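Local coordinates for osmotically inducible lipoprotein OsmE (Pseudomonas aeruginosa PAO1, PDB 4DM5), which is of unknown function but belongs to the BamE-like lipoproteins and is probably a membrane-attached protein induced by osmotic stress, at residues S52-Y56 against S84-L88. Residues are numbered along the deposited sequence; the frame is centred on the assembly and turned at random.
Sequences SCNSY and SCSEL
Ser55 OG reaches from strand 52-60 to the start of helix 85-94, where a water molecule lies 2.9 Å from this hydroxyl and accepts from Ser86 N, also at 2.9 Å. The water thus relays the strand's hydroxyl to a first-turn N-H that has no helical carbonyl before it. A small polar serine suits the place: with OG anti to its own carbonyl carbon (chi1 -74°), it comes alongside Cys85, and OG stands 3.1 Å from Cys85 SG. Covalent linkage is supplied by the disulfide, Cys53 SG to Cys85 SG at 2.1 Å, whose chi3 of -84° is close to the relaxed right angle and implies little torsional strain about the S-S bond. Cys53 and Ser55, two residues apart, present their side chains on the same face of the strand, so disulfide and hydroxyl meet the helix together. Leu88, one turn after Ser84, brings its CD2 branch to 4.0 Å from Cys53 SG, giving the buried sulfur an apolar neighbour; Tyr68 of strand 63-71 touches both Cys53 and Leu88. Asn54 and Tyr56 lie on the other face of the strand, where both touch Val33 of helix 30-37 and Asn54 ND2 donates to Tyr56 OH at 3.0 Å, the hydroxyl lying 17° out of the amide plane. Ser84 is the N-cap: its OG accepts from Glu87 N at 3.0 Å, and Glu87 OE1 in return accepts from Ser84 N at 3.0 Å, on its anti side. Serine and glutamate therefore satisfy each other's backbone N-H groups, and the carboxylate probably also interacts favourably with the helix dipole. This capping box starts a C-terminal helix that a disulfide ties to an inner strand of the four-stranded antiparallel sheet in this BamE-family fold.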
ATOM      1  N   SER A  52       5.007   5.999  -7.298  1.00 19.66           N
ATOM      2  CA  SER A  52       5.620   4.795  -6.949  1.00 20.98           C
ATOM      3  C   SER A  52       4.676   4.036  -5.999  1.00 18.82           C
ATOM      4  O   SER A  52       3.625   4.536  -5.637  1.00 20.08           O
ATOM      5  CB  SER A  52       6.871   5.000  -6.206  1.00 21.96           C
ATOM      6  OG  SER A  52       6.566   5.738  -5.077  1.00 26.17           O
ATOM      7  N   CYS A  53       5.018   2.808  -5.772  1.00 17.68           N
ATOM      8  CA  CYS A  53       4.080   1.943  -4.989  1.00 17.21           C
ATOM      9  C   CYS A  53       4.931   1.062  -4.051  1.00 17.69           C
ATOM     10  O   CYS A  53       5.931   0.476  -4.432  1.00 19.38           O
ATOM     11  CB  CYS A  53       3.270   1.101  -5.960  1.00 18.90           C
ATOM     12  SG  CYS A  53       1.954   0.170  -5.136  0.70 17.22           S
ATOM     13  N   ASN A  54       4.464   0.904  -2.803  1.00 17.00           N
ATOM     14  CA  ASN A  54       5.083  -0.036  -1.874  1.00 16.58           C
ATOM     15  C   ASN A  54       4.180  -1.222  -1.626  1.00 16.19           C
ATOM     16  O   ASN A  54       2.947  -1.039  -1.394  1.00 16.53           O
ATOM     17  CB  ASN A  54       5.199   0.634  -0.475  1.00 18.15           C
ATOM     18  CG  ASN A  54       6.220   1.809  -0.364  1.00 19.84           C
ATOM     19  OD1 ASN A  54       6.939   2.053  -1.317  1.00 24.82           O
ATOM     20  ND2 ASN A  54       6.279   2.464   0.786  1.00 22.68           N
ATOM     21  N   SER A  55       4.771  -2.402  -1.690  1.00 18.12           N
ATOM     22  CA  SER A  55       3.911  -3.647  -1.497  1.00 18.31           C
ATOM     23  C   SER A  55       4.242  -4.194  -0.140  1.00 18.40           C
ATOM     24  O   SER A  55       5.440  -4.265   0.274  1.00 20.66           O
ATOM     25  CB  SER A  55       4.225  -4.752  -2.487  1.00 23.05           C
ATOM     26  OG  SER A  55       3.747  -4.475  -3.772  1.00 31.17           O
ATOM     27  N   TYR A  56       3.230  -4.742   0.561  1.00 16.85           N
ATOM     28  CA  TYR A  56       3.401  -5.375   1.902  1.00 18.74           C
ATOM     29  C   TYR A  56       2.607  -6.631   1.992  1.00 18.54           C
ATOM     30  O   TYR A  56       1.683  -6.884   1.123  1.00 18.16           O
ATOM     31  CB  TYR A  56       2.866  -4.450   3.000  1.00 17.67           C
ATOM     32  CG  TYR A  56       3.427  -3.026   2.933  1.00 16.98           C
ATOM     33  CD1 TYR A  56       4.546  -2.726   3.696  1.00 19.47           C
ATOM     34  CD2 TYR A  56       2.856  -2.054   2.168  1.00 15.90           C
ATOM     35  CE1 TYR A  56       5.080  -1.431   3.688  1.00 18.98           C
ATOM     36  CE2 TYR A  56       3.348  -0.717   2.105  1.00 17.09           C
ATOM     37  CZ  TYR A  56       4.473  -0.425   2.920  1.00 19.20           C
ATOM     38  OH  TYR A  56       4.987   0.829   2.962  1.00 20.35           O
ATOM     39  N   SER A  84      -1.577  -6.239  -4.076  1.00 20.18           N
ATOM     40  CA  SER A  84      -0.165  -5.914  -4.298  1.00 20.46           C
ATOM     41  C   SER A  84       0.000  -4.809  -5.281  1.00 20.77           C
ATOM     42  O   SER A  84      -0.874  -4.516  -6.023  1.00 19.53           O
ATOM     43  CB  SER A  84       0.554  -7.147  -4.888  1.00 24.10           C
ATOM     44  OG  SER A  84       0.085  -7.460  -6.162  1.00 27.29           O
ATOM     45  N   CYS A  85       1.209  -4.244  -5.318  1.00 19.94           N
ATOM     46  CA  CYS A  85       1.464  -3.235  -6.333  1.00 21.27           C
ATOM     47  C   CYS A  85       1.375  -3.773  -7.820  1.00 21.30           C
ATOM     48  O   CYS A  85       0.938  -2.989  -8.721  1.00 21.98           O
ATOM     49  CB  CYS A  85       2.826  -2.582  -6.141  1.00 19.91           C
ATOM     50  SG  CYS A  85       2.932  -1.576  -4.639  0.70 18.85           S
ATOM     51  N   SER A  86       1.736  -5.025  -8.046  1.00 25.31           N
ATOM     52  CA  SER A  86       1.620  -5.556  -9.394  1.00 25.74           C
ATOM     53  C   SER A  86       0.170  -5.820  -9.751  1.00 24.11           C
ATOM     54  O   SER A  86      -0.202  -5.459 -10.901  1.00 27.00           O
ATOM     55  CB  SER A  86       2.560  -6.693  -9.679  1.00 32.88           C
ATOM     56  OG  SER A  86       2.091  -7.836  -9.040  1.00 37.62           O
ATOM     57  N   GLU A  87      -0.677  -6.164  -8.745  1.00 22.07           N
ATOM     58  CA  GLU A  87      -2.107  -6.142  -8.969  1.00 23.23           C
ATOM     59  C   GLU A  87      -2.664  -4.772  -9.321  1.00 24.33           C
ATOM     60  O   GLU A  87      -3.555  -4.636 -10.141  1.00 25.60           O
ATOM     61  CB  GLU A  87      -2.891  -6.902  -7.883  1.00 28.21           C
ATOM     62  CG  GLU A  87      -2.516  -8.367  -7.617  1.00 30.81           C
ATOM     63  CD  GLU A  87      -3.329  -8.873  -6.402  1.00 39.77           C
ATOM     64  OE1 GLU A  87      -3.051  -8.606  -5.158  1.00 30.99           O
ATOM     65  OE2 GLU A  87      -4.348  -9.543  -6.697  1.00 45.20           O
ATOM     66  N   LEU A  88      -2.188  -3.773  -8.603  1.00 21.46           N
ATOM     67  CA  LEU A  88      -2.572  -2.435  -8.860  1.00 21.63           C
ATOM     68  C   LEU A  88      -2.217  -2.088 -10.329  1.00 24.80           C
ATOM     69  O   LEU A  88      -3.056  -1.565 -11.020  1.00 25.53           O
ATOM     70  CB  LEU A  88      -1.858  -1.501  -7.829  1.00 21.94           C
ATOM     71  CG  LEU A  88      -2.234  -0.033  -8.018  1.00 22.24           C
ATOM     72  CD1 LEU A  88      -3.755   0.090  -7.903  1.00 26.22           C
ATOM     73  CD2 LEU A  88      -1.648   0.696  -6.817  1.00 21.59           C
TER
HETATM   74  O   HOH W   1       3.679  -6.138  -6.132  1.00 36.66           O